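N-acetyl-beta-D glucosaminidase (Rhizomucor miehei CAU432, PDB 4ZM6) probably hydrolyses terminal beta-N-acetylglucosamine residues through a glycoside hydrolase family 3 module and carries a GCN5-related region, associated with acetylation of glucosamine, that binds acetyl-coenzyme A. Local coordinates at residues F727-T738 with A798-E806; A765-V774 with I815-R826. One frame throughout, in Å; residues are numbered along the deposited sequence.

Interaction 1. Residues F727-T738 with A798-E806; sequences FQQRNFPHWLST and ACVGVAQEE
Cys799 packs over one face of the Trp735 indole. Its SG stands 3.5 Å from the centroid of the five-membered ring, close to the normal, a sulfur-aromatic contact over the face; its CA sits 3.4 Å from the centroid of the six-membered ring, likewise near the normal, as a CH-pi contact. With SG anti to the carbonyl carbon (chi1 -53°), the cysteine spans both halves of the indole. His734 NE2 lies over the opposite face of the indole, while Val800 O comes up at its edge near the ring plane. The left-handed backbone of Cys799 (phi/psi 42°/50°) is consistent with a beta bulge, a recurrent feature of the fourth strand in GCN5-related N-acetyltransferases, to whose fold strand 794-802 and helices 721-731 and 736-745 probably belong. Phe732 leaves the helical path and directs its ring at Gly801, where CZ comes within 3.5 Å of the glycine CA; Val802 O meets the ring at its edge. Phe727, with CG anti to its own N, reaches the end of the strand, its CE1 3.9 Å from Ala803 CB just beyond it. Asn731 OD1 accepts a weak bond of 3.4 Å from Gln804 N, while its ND2 donates back to Phe727 O at 3.2 Å. A water accepts from Gln728 NE2 and donates to Cys799 O (2.9 Å), bridging helix and strand.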
loop_
_atom_site.group_PDB
_atom_site.type_symbol
_atom_site.label_atom_id
_atom_site.label_comp_id
_atom_site.label_asym_id
_atom_site.label_seq_id
_atom_site.Cartn_x
_atom_site.Cartn_y
_atom_site.Cartn_z
ATOM N N PHE A 727 15.903 17.309 -36.794
ATOM C CA PHE A 727 15.746 16.269 -37.800
ATOM C C PHE A 727 14.794 15.183 -37.314
ATOM O O PHE A 727 13.792 14.895 -37.965
ATOM C CB PHE A 727 17.101 15.664 -38.135
ATOM C CG PHE A 727 17.039 14.531 -39.108
ATOM C CD1 PHE A 727 16.957 14.773 -40.466
ATOM C CD2 PHE A 727 17.090 13.216 -38.665
ATOM C CE1 PHE A 727 16.915 13.728 -41.368
ATOM C CE2 PHE A 727 17.051 12.162 -39.563
ATOM C CZ PHE A 727 16.961 12.418 -40.918
ATOM N N GLN A 728 15.101 14.601 -36.160
ATOM C CA GLN A 728 14.269 13.541 -35.577
ATOM C C GLN A 728 12.823 14.002 -35.335
ATOM O O GLN A 728 11.879 13.254 -35.588
ATOM C CB GLN A 728 14.883 13.028 -34.267
ATOM C CG GLN A 728 16.208 12.299 -34.437
ATOM C CD GLN A 728 16.062 11.000 -35.194
ATOM O OE1 GLN A 728 15.274 10.142 -34.816
ATOM N NE2 GLN A 728 16.827 10.844 -36.267
ATOM N N GLN A 729 12.653 15.232 -34.864
ATOM C CA GLN A 729 11.317 15.767 -34.621
ATOM C C GLN A 729 10.483 15.838 -35.897
ATOM O O GLN A 729 9.302 15.517 -35.873
ATOM C CB GLN A 729 11.394 17.152 -33.982
ATOM C CG GLN A 729 10.057 17.855 -33.838
ATOM C CD GLN A 729 10.209 19.251 -33.269
ATOM O OE1 GLN A 729 10.798 20.135 -33.901
ATOM N NE2 GLN A 729 9.677 19.465 -32.070
ATOM N N ARG A 730 11.082 16.272 -37.002
ATOM C CA ARG A 730 10.344 16.352 -38.262
ATOM C C ARG A 730 10.114 14.968 -38.881
ATOM O O ARG A 730 9.024 14.695 -39.383
ATOM C CB ARG A 730 11.046 17.274 -39.273
ATOM C CG ARG A 730 10.363 17.310 -40.637
ATOM C CD ARG A 730 10.809 18.476 -41.508
ATOM N NE ARG A 730 10.018 18.561 -42.742
ATOM C CZ ARG A 730 8.780 19.057 -42.831
ATOM N NH1 ARG A 730 8.149 19.527 -41.754
ATOM N NH2 ARG A 730 8.162 19.081 -44.008
ATOM N N ASN A 731 11.121 14.098 -38.834
ATOM C CA ASN A 731 11.119 12.891 -39.664
ATOM C C ASN A 731 10.904 11.565 -38.938
ATOM O O ASN A 731 10.283 10.658 -39.492
ATOM C CB ASN A 731 12.415 12.827 -40.477
ATOM C CG ASN A 731 12.557 13.995 -41.444
ATOM O OD1 ASN A 731 11.857 14.069 -42.450
ATOM N ND2 ASN A 731 13.472 14.912 -41.140
ATOM N N PHE A 732 11.430 11.430 -37.724
ATOM C CA PHE A 732 11.301 10.179 -36.972
ATOM C C PHE A 732 11.083 10.438 -35.483
ATOM O O PHE A 732 11.863 9.966 -34.649
ATOM C CB PHE A 732 12.539 9.310 -37.186
ATOM C CG PHE A 732 12.827 9.027 -38.624
ATOM C CD1 PHE A 732 12.251 7.933 -39.260
ATOM C CD2 PHE A 732 13.655 9.868 -39.358
ATOM C CE1 PHE A 732 12.508 7.672 -40.601
ATOM C CE2 PHE A 732 13.914 9.614 -40.699
ATOM C CZ PHE A 732 13.339 8.514 -41.321
ATOM N N PRO A 733 9.993 11.158 -35.137
ATOM C CA PRO A 733 9.771 11.640 -33.763
ATOM C C PRO A 733 9.756 10.520 -32.729
ATOM O O PRO A 733 10.111 10.736 -31.570
ATOM C CB PRO A 733 8.389 12.308 -33.830
ATOM C CG PRO A 733 8.038 12.399 -35.277
ATOM C CD PRO A 733 8.785 11.306 -35.965
ATOM N N HIS A 734 9.338 9.337 -33.165
ATOM C CA HIS A 734 9.353 8.143 -32.331
ATOM C C HIS A 734 10.756 7.696 -31.907
ATOM O O HIS A 734 10.877 6.845 -31.034
ATOM C CB HIS A 734 8.603 6.990 -33.022
ATOM C CG HIS A 734 9.167 6.600 -34.357
ATOM N ND1 HIS A 734 8.820 7.240 -35.530
ATOM C CD2 HIS A 734 10.038 5.621 -34.706
ATOM C CE1 HIS A 734 9.461 6.678 -36.540
ATOM N NE2 HIS A 734 10.208 5.695 -36.066
ATOM N N TRP A 735 11.807 8.259 -32.509
ATOM C CA TRP A 735 13.192 7.951 -32.101
ATOM C C TRP A 735 13.892 9.049 -31.290
ATOM O O TRP A 735 14.920 8.788 -30.670
ATOM C CB TRP A 735 14.051 7.625 -33.323
ATOM C CG TRP A 735 13.816 6.291 -33.914
ATOM C CD1 TRP A 735 13.337 5.178 -33.284
ATOM C CD2 TRP A 735 14.082 5.906 -35.264
ATOM N NE1 TRP A 735 13.274 4.126 -34.167
ATOM C CE2 TRP A 735 13.728 4.545 -35.390
ATOM C CE3 TRP A 735 14.581 6.581 -36.385
ATOM C CZ2 TRP A 735 13.856 3.844 -36.590
ATOM C CZ3 TRP A 735 14.707 5.883 -37.582
ATOM C CH2 TRP A 735 14.344 4.527 -37.672
ATOM N N LEU A 736 13.351 10.262 -31.294
ATOM C CA LEU A 736 13.978 11.384 -30.596
ATOM C C LEU A 736 14.522 11.000 -29.218
ATOM O O LEU A 736 15.673 11.297 -28.904
ATOM C CB LEU A 736 12.992 12.550 -30.464
ATOM C CG LEU A 736 13.479 13.818 -29.756
ATOM C CD1 LEU A 736 14.849 14.256 -30.262
ATOM C CD2 LEU A 736 12.465 14.939 -29.939
ATOM N N SER A 737 13.710 10.319 -28.413
ATOM C CA SER A 737 14.108 9.959 -27.045
ATOM C C SER A 737 15.337 9.034 -26.979
ATOM O O SER A 737 16.073 9.048 -25.992
ATOM C CB SER A 737 12.947 9.299 -26.304
ATOM O OG SER A 737 12.803 7.949 -26.701
ATOM N N THR A 738 15.543 8.223 -28.011
ATOM C CA THR A 738 16.696 7.329 -28.060
ATOM C C THR A 738 17.986 8.109 -28.325
ATOM O O THR A 738 19.025 7.841 -27.713
ATOM C CB THR A 738 16.515 6.255 -29.142
ATOM O OG1 THR A 738 15.330 5.514 -28.861
ATOM C CG2 THR A 738 17.695 5.298 -29.167
ATOM N N ALA A 798 21.509 1.565 -35.528
ATOM C CA ALA A 798 20.076 1.661 -35.249
ATOM C C ALA A 798 19.514 3.018 -35.665
ATOM O O ALA A 798 20.254 3.913 -36.064
ATOM C CB ALA A 798 19.810 1.414 -33.767
ATOM N N CYS A 799 18.196 3.154 -35.575
ATOM C CA CYS A 799 17.505 4.400 -35.896
ATOM C C CYS A 799 18.069 5.065 -37.152
ATOM O O CYS A 799 18.382 6.257 -37.171
ATOM C CB CYS A 799 17.529 5.326 -34.686
ATOM S SG CYS A 799 16.895 4.519 -33.189
ATOM N N VAL A 800 18.184 4.249 -38.198
ATOM C CA VAL A 800 18.599 4.683 -39.525
ATOM C C VAL A 800 17.409 5.350 -40.199
ATOM O O VAL A 800 16.301 4.803 -40.207
ATOM C CB VAL A 800 19.013 3.479 -40.390
ATOM C CG1 VAL A 800 19.333 3.917 -41.812
ATOM C CG2 VAL A 800 20.190 2.740 -39.766
ATOM N N GLY A 801 17.639 6.527 -40.771
ATOM C CA GLY A 801 16.572 7.288 -41.405
ATOM C C GLY A 801 17.075 8.418 -42.280
ATOM O O GLY A 801 18.025 9.122 -41.930
ATOM N N VAL A 802 16.423 8.584 -43.427
ATOM C CA VAL A 802 16.688 9.683 -44.342
ATOM C C VAL A 802 15.494 10.624 -44.291
ATOM O O VAL A 802 14.388 10.194 -43.988
ATOM C CB VAL A 802 16.854 9.151 -45.772
ATOM C CG1 VAL A 802 17.292 10.262 -46.719
ATOM C CG2 VAL A 802 17.837 7.986 -45.782
ATOM N N ALA A 803 15.716 11.902 -44.579
ATOM C CA ALA A 803 14.629 12.884 -44.621
ATOM C C ALA A 803 13.688 12.547 -45.760
ATOM O O ALA A 803 14.110 11.949 -46.749
ATOM C CB ALA A 803 15.181 14.290 -44.806
ATOM N N GLN A 804 12.417 12.922 -45.617
ATOM C CA GLN A 804 11.427 12.681 -46.684
ATOM C C GLN A 804 11.844 13.327 -48.007
ATOM O O GLN A 804 11.896 12.664 -49.046
ATOM C CB GLN A 804 9.981 13.103 -46.315
ATOM C CG GLN A 804 9.758 14.084 -45.167
ATOM C CD GLN A 804 9.245 13.395 -43.908
ATOM O OE1 GLN A 804 9.762 12.353 -43.498
ATOM N NE2 GLN A 804 8.215 13.974 -43.293
ATOM N N GLU A 805 12.151 14.620 -47.940
ATOM C CA GLU A 805 12.627 15.390 -49.088
ATOM C C GLU A 805 13.741 14.693 -49.892
ATOM O O GLU A 805 13.756 14.756 -51.124
ATOM C CB GLU A 805 13.143 16.744 -48.593
ATOM C CG GLU A 805 13.505 17.739 -49.688
ATOM C CD GLU A 805 12.295 18.407 -50.316
ATOM O OE1 GLU A 805 11.156 18.171 -49.854
ATOM O OE2 GLU A 805 12.493 19.182 -51.275
ATOM N N GLU A 806 14.655 14.025 -49.185
ATOM C CA GLU A 806 15.914 13.546 -49.762
ATOM C C GLU A 806 15.897 12.069 -50.160
ATOM O O GLU A 806 16.952 11.480 -50.437
ATOM C CB GLU A 806 17.051 13.784 -48.763
ATOM C CG GLU A 806 17.071 15.180 -48.154
ATOM C CD GLU A 806 17.329 16.280 -49.170
ATOM O OE1 GLU A 806 17.946 15.998 -50.222
ATOM O OE2 GLU A 806 16.921 17.435 -48.908
HETATM O O HOH W 1 17.003 8.541 -38.210
#

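Interaction 2. Residues A765-V774 with I815-R826; sequences ASLILNTTHV and IVAHANWLLKQR
Arg826 NH1 donates to Thr771 OG1 at 2.8 Å with an N-H...O angle of 160°, and the hydroxyl lies within 4° of the guanidinium plane. The same nitrogen forms a salt bridge with Asp750 OD1; this double grip on NH1 probably helps to limit the turning of the guanidinium. The Arg826 side chain runs extended from CG to NE, carrying the charged end back to the strand and the loop after it, where Leu769 CD1 and Val774 CG1 lie over opposite faces of the guanidinium. Leu769 divides its branches: CD1 meets Leu822 CD1 at 3.7 Å, the two side chains crossing at about a right angle, whereas CD2 rests on Ala819 CB, also at 3.7 Å. Leu767 CD2 reaches the same Ala819 methyl and, at 3.7 Å, Ile815 CG1. Ile815 CD1 continues the apolar row to Ala765 CB. The axes of strand 765-771 and helix 815-825 approach to 9.4 Å and run 32° apart in the same general direction, letting successive helical turns follow the strand. Strands 751-756 and 794-802 widen the floor under helix 811-825, with Ile752 touching Leu822 and Met797 touching Ala819, while Ser766 faces away, toward helix 721-731 and Tyr739.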
loop_
_atom_site.group_PDB
_atom_site.type_symbol
_atom_site.label_atom_id
_atom_site.label_comp_id
_atom_site.label_asym_id
_atom_site.label_seq_id
_atom_site.Cartn_x
_atom_site.Cartn_y
_atom_site.Cartn_z
ATOM N N ALA A 765 20.111 13.018 -43.099
ATOM C CA ALA A 765 19.952 11.638 -42.676
ATOM C C ALA A 765 20.698 11.463 -41.364
ATOM O O ALA A 765 21.462 12.350 -40.961
ATOM C CB ALA A 765 20.495 10.684 -43.730
ATOM N N SER A 766 20.480 10.336 -40.693
ATOM C CA SER A 766 21.191 10.052 -39.454
ATOM C C SER A 766 21.070 8.595 -39.061
ATOM O O SER A 766 20.172 7.904 -39.524
ATOM C CB SER A 766 20.653 10.926 -38.314
ATOM O OG SER A 766 19.623 10.263 -37.609
ATOM N N LEU A 767 21.983 8.138 -38.206
ATOM C CA LEU A 767 21.851 6.835 -37.549
ATOM C C LEU A 767 22.670 6.780 -36.275
ATOM O O LEU A 767 23.488 7.659 -36.021
ATOM C CB LEU A 767 22.241 5.689 -38.489
ATOM C CG LEU A 767 23.699 5.591 -38.946
ATOM C CD1 LEU A 767 24.612 5.064 -37.849
ATOM C CD2 LEU A 767 23.798 4.696 -40.172
ATOM N N ILE A 768 22.445 5.728 -35.489
ATOM C CA ILE A 768 23.087 5.545 -34.191
ATOM C C ILE A 768 23.995 4.333 -34.222
ATOM O O ILE A 768 23.519 3.205 -34.317
ATOM C CB ILE A 768 22.047 5.333 -33.067
ATOM C CG1 ILE A 768 21.221 6.603 -32.854
ATOM C CG2 ILE A 768 22.733 4.947 -31.759
ATOM C CD1 ILE A 768 19.976 6.376 -32.026
ATOM N N LEU A 769 25.300 4.575 -34.127
ATOM C CA LEU A 769 26.279 3.502 -33.995
ATOM C C LEU A 769 26.326 2.994 -32.565
ATOM O O LEU A 769 25.832 3.640 -31.634
ATOM C CB LEU A 769 27.684 3.983 -34.368
ATOM C CG LEU A 769 27.996 4.285 -35.828
ATOM C CD1 LEU A 769 29.373 4.921 -35.937
ATOM C CD2 LEU A 769 27.923 3.018 -36.662
ATOM N N ASN A 770 26.930 1.823 -32.413
ATOM C CA ASN A 770 27.334 1.319 -31.115
ATOM C C ASN A 770 28.509 0.374 -31.315
ATOM O O ASN A 770 28.609 -0.282 -32.356
ATOM C CB ASN A 770 26.169 0.609 -30.419
ATOM C CG ASN A 770 25.923 -0.786 -30.960
ATOM O OD1 ASN A 770 25.053 -0.986 -31.800
ATOM N ND2 ASN A 770 26.698 -1.758 -30.484
ATOM N N THR A 771 29.398 0.313 -30.329
ATOM C CA THR A 771 30.538 -0.589 -30.390
ATOM C C THR A 771 30.944 -1.015 -28.986
ATOM O O THR A 771 31.125 -0.177 -28.102
ATOM C CB THR A 771 31.751 0.070 -31.072
ATOM O OG1 THR A 771 31.396 0.507 -32.391
ATOM C CG2 THR A 771 32.915 -0.907 -31.164
ATOM N N THR A 772 31.098 -2.320 -28.800
ATOM C CA THR A 772 31.539 -2.872 -27.535
ATOM C C THR A 772 32.865 -2.253 -27.076
ATOM O O THR A 772 33.825 -2.195 -27.837
ATOM C CB THR A 772 31.704 -4.395 -27.658
ATOM O OG1 THR A 772 30.510 -4.958 -28.211
ATOM C CG2 THR A 772 32.003 -5.035 -26.300
ATOM N N HIS A 773 32.884 -1.785 -25.830
ATOM C CA HIS A 773 34.034 -1.102 -25.196
ATOM C C HIS A 773 34.335 0.318 -25.689
ATOM O O HIS A 773 35.326 0.911 -25.271
ATOM C CB HIS A 773 35.300 -1.958 -25.263
ATOM C CG HIS A 773 35.134 -3.315 -24.660
ATOM N ND1 HIS A 773 34.486 -3.519 -23.461
ATOM C CD2 HIS A 773 35.543 -4.535 -25.083
ATOM C CE1 HIS A 773 34.492 -4.809 -23.176
ATOM N NE2 HIS A 773 35.128 -5.446 -24.144
ATOM N N VAL A 774 33.485 0.869 -26.549
ATOM C CA VAL A 774 33.659 2.233 -27.031
ATOM C C VAL A 774 32.488 3.089 -26.565
ATOM O O VAL A 774 32.679 4.148 -25.966
ATOM C CB VAL A 774 33.779 2.261 -28.565
ATOM C CG1 VAL A 774 33.742 3.690 -29.099
ATOM C CG2 VAL A 774 35.054 1.550 -28.999
ATOM N N ILE A 815 24.761 5.880 -45.981
ATOM C CA ILE A 815 25.022 6.085 -44.557
ATOM C C ILE A 815 25.162 4.770 -43.791
ATOM O O ILE A 815 25.947 4.687 -42.847
ATOM C CB ILE A 815 23.949 6.973 -43.897
ATOM C CG1 ILE A 815 24.432 7.459 -42.534
ATOM C CG2 ILE A 815 22.624 6.236 -43.775
ATOM C CD1 ILE A 815 23.564 8.546 -41.942
ATOM N N VAL A 816 24.421 3.746 -44.197
ATOM C CA VAL A 816 24.580 2.424 -43.594
ATOM C C VAL A 816 25.934 1.842 -43.986
ATOM O O VAL A 816 26.638 1.284 -43.150
ATOM C CB VAL A 816 23.432 1.463 -43.994
ATOM C CG1 VAL A 816 23.773 0.017 -43.673
ATOM C CG2 VAL A 816 22.154 1.857 -43.275
ATOM N N ALA A 817 26.297 1.976 -45.258
ATOM C CA ALA A 817 27.571 1.453 -45.749
ATOM C C ALA A 817 28.728 2.163 -45.055
ATOM O O ALA A 817 29.743 1.547 -44.716
ATOM C CB ALA A 817 27.669 1.608 -47.261
ATOM N N HIS A 818 28.556 3.460 -44.834
ATOM C CA HIS A 818 29.528 4.240 -44.089
ATOM C C HIS A 818 29.625 3.748 -42.649
ATOM O O HIS A 818 30.721 3.589 -42.119
ATOM C CB HIS A 818 29.149 5.715 -44.108
ATOM C CG HIS A 818 30.246 6.614 -43.644
ATOM N ND1 HIS A 818 30.249 7.206 -42.399
ATOM C CD2 HIS A 818 31.389 7.010 -44.253
ATOM C CE1 HIS A 818 31.340 7.938 -42.265
ATOM N NE2 HIS A 818 32.049 7.834 -43.376
ATOM N N ALA A 819 28.473 3.500 -42.028
ATOM C CA ALA A 819 28.423 2.944 -40.675
ATOM C C ALA A 819 29.197 1.630 -40.569
ATOM O O ALA A 819 29.872 1.384 -39.570
ATOM C CB ALA A 819 26.981 2.742 -40.235
ATOM N N ASN A 820 29.099 0.792 -41.598
ATOM C CA ASN A 820 29.894 -0.434 -41.648
ATOM C C ASN A 820 31.395 -0.152 -41.708
ATOM O O ASN A 820 32.184 -0.848 -41.059
ATOM C CB ASN A 820 29.474 -1.313 -42.833
ATOM C CG ASN A 820 28.290 -2.202 -42.511
ATOM O OD1 ASN A 820 27.561 -1.964 -41.551
ATOM N ND2 ASN A 820 28.099 -3.241 -43.312
ATOM N N TRP A 821 31.781 0.860 -42.486
ATOM C CA TRP A 821 33.187 1.255 -42.610
ATOM C C TRP A 821 33.720 1.689 -41.253
ATOM O O TRP A 821 34.738 1.174 -40.783
ATOM C CB TRP A 821 33.342 2.386 -43.636
ATOM C CG TRP A 821 34.749 2.926 -43.775
ATOM C CD1 TRP A 821 35.167 4.206 -43.527
ATOM C CD2 TRP A 821 35.915 2.199 -44.195
ATOM N NE1 TRP A 821 36.514 4.321 -43.766
ATOM C CE2 TRP A 821 37.000 3.105 -44.176
ATOM C CE3 TRP A 821 36.147 0.868 -44.583
ATOM C CZ2 TRP A 821 38.304 2.724 -44.531
ATOM C CZ3 TRP A 821 37.447 0.488 -44.941
ATOM C CH2 TRP A 821 38.506 1.416 -44.909
ATOM N N LEU A 822 33.004 2.624 -40.630
ATOM C CA LEU A 822 33.328 3.117 -39.290
ATOM C C LEU A 822 33.454 2.004 -38.257
ATOM O O LEU A 822 34.339 2.044 -37.406
ATOM C CB LEU A 822 32.261 4.100 -38.812
ATOM C CG LEU A 822 32.219 5.465 -39.487
ATOM C CD1 LEU A 822 31.097 6.294 -38.883
ATOM C CD2 LEU A 822 33.551 6.180 -39.336
ATOM N N LEU A 823 32.561 1.023 -38.317
ATOM C CA LEU A 823 32.649 -0.121 -37.419
ATOM C C LEU A 823 33.900 -0.936 -37.721
ATOM O O LEU A 823 34.620 -1.319 -36.798
ATOM C CB LEU A 823 31.392 -0.995 -37.508
ATOM C CG LEU A 823 30.120 -0.351 -36.940
ATOM C CD1 LEU A 823 28.876 -1.034 -37.493
ATOM C CD2 LEU A 823 30.129 -0.361 -35.418
ATOM N N LYS A 824 34.172 -1.181 -39.004
ATOM C CA LYS A 824 35.400 -1.888 -39.405
ATOM C C LYS A 824 36.647 -1.152 -38.905
ATOM O O LYS A 824 37.590 -1.786 -38.433
ATOM C CB LYS A 824 35.476 -2.082 -40.925
ATOM N N GLN A 825 36.640 0.179 -38.986
ATOM C CA GLN A 825 37.755 0.991 -38.477
ATOM C C GLN A 825 37.992 0.712 -36.995
ATOM O O GLN A 825 39.136 0.554 -36.562
ATOM C CB GLN A 825 37.492 2.488 -38.670
ATOM C CG GLN A 825 37.395 2.963 -40.113
ATOM C CD GLN A 825 38.740 3.041 -40.807
ATOM O OE1 GLN A 825 39.318 4.121 -40.930
ATOM N NE2 GLN A 825 39.244 1.895 -41.269
ATOM N N ARG A 826 36.899 0.629 -36.234
ATOM C CA ARG A 826 36.958 0.355 -34.792
ATOM C C ARG A 826 37.329 -1.092 -34.436
ATOM O O ARG A 826 37.352 -1.449 -33.258
ATOM C CB ARG A 826 35.619 0.699 -34.132
ATOM C CG ARG A 826 35.241 2.168 -34.183
ATOM C CD ARG A 826 33.802 2.346 -33.732
ATOM N NE ARG A 826 33.411 3.748 -33.586
ATOM C CZ ARG A 826 32.310 4.160 -32.959
ATOM N NH1 ARG A 826 31.469 3.287 -32.399
ATOM N NH2 ARG A 826 32.047 5.458 -32.881
#

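How the interactions relate
Interactions 1 and 2 have centres about 17 Å apart and share one mixed sheet in the C-terminal N-acetyltransferase-like region. Along the chain their segments alternate: 727-738, 765-774, 798-806, then 815-826. The antiparallel neighbours 763-771 and 794-802 join them directly, with Ser766 N to Gly801 O (3.0 Å) and Ile768 N to Ala798 O (2.9 Å) as probable hydrogen bonds. Between these pairs the strand 794-802 side spans one residue more than its neighbour, in keeping with a bulge. Helices 721-731 and 736-745 pack on one side of the sheet and helix 811-825 on the other, giving a layered GNAT-like core away from the annotated acetyl-CoA sites.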